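Local coordinates for protein yciO (Escherichia coli, PDB 1K7J) that is of unknown precise function but belongs to the SUA5 family and may bind double-stranded RNA, at residues S79-V84 / F99-T104. Numbering follows the deposited sequence.
Sequences SFVDNV and FILKGT
Lys102 O accepts a hydrogen bond from Phe80 N at 2.9 Å, almost straight (164° at the hydrogen), and Ser79 CA adds a weaker C-H...O approach to the same oxygen. On the other polar atoms of the same two residues, a water accepts from Lys102 N and donates to Phe80 O, extending the pairing where the backbones have spread too far for a direct bond. The direct link is a single beta bridge, Ser79 with Gly103, where the connection from helix 72-78 to helix 83-90 passes the end of strand 97-102. Thr104 CG2 packs over one face of the Phe80 ring, 3.8 Å from the centroid and 7° off its normal, a CH-pi contact. Thr104 holds CG2 beside its backbone N, anti to the carbonyl carbon (chi1 66°), while OG1 is hydrogen-bonded to Thr77 O and Glu106 N, a division of labour suited to a beta-branched hydroxyl residue. Inward, Leu101 sends CD1 to within 3.5 Å of Ser79 OG. Small Ser79 fits beside this leucine, and its buried hydroxyl is satisfied by Leu75 O. The backbone bond and its water thus set the register at the bridge, while Leu101 packs on the buried side and Phe80 with Thr104 on the more exposed one.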
# COMPACT_ATOMS: atom_id res chain seq x y z
N SER A 79 -4.31 2.55 -13.49
CA SER A 79 -5.11 1.35 -13.73
C SER A 79 -6.25 1.69 -14.68
O SER A 79 -6.61 2.86 -14.83
CB SER A 79 -5.66 0.78 -12.42
OG SER A 79 -6.52 1.70 -11.77
N PHE A 80 -6.79 0.67 -15.34
CA PHE A 80 -7.90 0.87 -16.27
C PHE A 80 -9.20 0.87 -15.48
O PHE A 80 -9.59 -0.14 -14.88
CB PHE A 80 -7.90 -0.23 -17.33
CG PHE A 80 -6.75 -0.14 -18.29
CD1 PHE A 80 -6.65 0.93 -19.18
CD2 PHE A 80 -5.77 -1.13 -18.32
CE1 PHE A 80 -5.58 1.01 -20.09
CE2 PHE A 80 -4.71 -1.07 -19.23
CZ PHE A 80 -4.61 0.00 -20.11
N VAL A 81 -9.87 2.02 -15.49
CA VAL A 81 -11.12 2.19 -14.75
C VAL A 81 -12.31 2.43 -15.67
O VAL A 81 -12.35 3.42 -16.40
CB VAL A 81 -10.98 3.39 -13.78
CG1 VAL A 81 -12.26 3.55 -12.96
CG2 VAL A 81 -9.78 3.18 -12.86
N ASP A 82 -13.29 1.53 -15.64
CA ASP A 82 -14.48 1.70 -16.46
C ASP A 82 -15.61 2.26 -15.60
O ASP A 82 -15.41 2.54 -14.42
CB ASP A 82 -14.91 0.39 -17.14
CG ASP A 82 -15.25 -0.72 -16.15
OD1 ASP A 82 -15.47 -0.44 -14.95
OD2 ASP A 82 -15.31 -1.89 -16.60
N ASN A 83 -16.79 2.41 -16.19
CA ASN A 83 -17.93 2.97 -15.47
C ASN A 83 -18.27 2.27 -14.15
O ASN A 83 -18.43 2.92 -13.12
CB ASN A 83 -19.18 2.97 -16.36
CG ASN A 83 -20.37 3.62 -15.69
OD1 ASN A 83 -20.39 4.83 -15.45
ND2 ASN A 83 -21.38 2.82 -15.37
N VAL A 84 -18.38 0.95 -14.20
CA VAL A 84 -18.71 0.18 -13.00
C VAL A 84 -17.71 0.43 -11.88
O VAL A 84 -18.10 0.73 -10.75
CB VAL A 84 -18.78 -1.33 -13.32
CG1 VAL A 84 -18.89 -2.13 -12.03
CG2 VAL A 84 -19.98 -1.62 -14.21
N PHE A 99 -8.37 -2.22 -4.31
CA PHE A 99 -9.16 -2.62 -5.47
C PHE A 99 -8.27 -3.27 -6.52
O PHE A 99 -7.30 -2.66 -6.96
CB PHE A 99 -9.87 -1.40 -6.06
CG PHE A 99 -10.78 -0.70 -5.09
CD1 PHE A 99 -11.96 -1.29 -4.68
CD2 PHE A 99 -10.44 0.56 -4.59
CE1 PHE A 99 -12.81 -0.65 -3.78
CE2 PHE A 99 -11.29 1.21 -3.69
CZ PHE A 99 -12.47 0.60 -3.28
N ILE A 100 -8.60 -4.49 -6.92
CA ILE A 100 -7.81 -5.17 -7.93
C ILE A 100 -8.31 -4.77 -9.31
O ILE A 100 -9.48 -4.96 -9.64
CB ILE A 100 -7.88 -6.70 -7.79
CG1 ILE A 100 -7.51 -7.11 -6.36
CG2 ILE A 100 -6.95 -7.36 -8.80
CD1 ILE A 100 -6.21 -6.53 -5.86
N LEU A 101 -7.40 -4.20 -10.11
CA LEU A 101 -7.72 -3.75 -11.45
C LEU A 101 -6.55 -4.05 -12.38
O LEU A 101 -5.47 -4.43 -11.94
CB LEU A 101 -7.96 -2.23 -11.45
CG LEU A 101 -9.19 -1.74 -10.67
CD1 LEU A 101 -8.97 -0.32 -10.21
CD2 LEU A 101 -10.42 -1.86 -11.56
N LYS A 102 -6.78 -3.91 -13.68
CA LYS A 102 -5.70 -4.14 -14.64
C LYS A 102 -4.83 -2.89 -14.64
O LYS A 102 -5.34 -1.77 -14.68
CB LYS A 102 -6.27 -4.38 -16.04
CG LYS A 102 -7.06 -5.68 -16.15
CD LYS A 102 -7.47 -5.95 -17.59
CE LYS A 102 -6.26 -6.10 -18.50
NZ LYS A 102 -6.66 -6.40 -19.91
N GLY A 103 -3.52 -3.08 -14.59
CA GLY A 103 -2.60 -1.95 -14.58
C GLY A 103 -2.35 -1.39 -15.97
O GLY A 103 -2.36 -2.12 -16.96
N THR A 104 -2.12 -0.08 -16.05
CA THR A 104 -1.85 0.56 -17.33
C THR A 104 -0.36 0.49 -17.63
O THR A 104 0.41 -0.08 -16.84
CB THR A 104 -2.25 2.05 -17.32
OG1 THR A 104 -1.42 2.77 -16.40
CG2 THR A 104 -3.71 2.20 -16.93
O HOH W 1 -9.24 -2.91 -14.73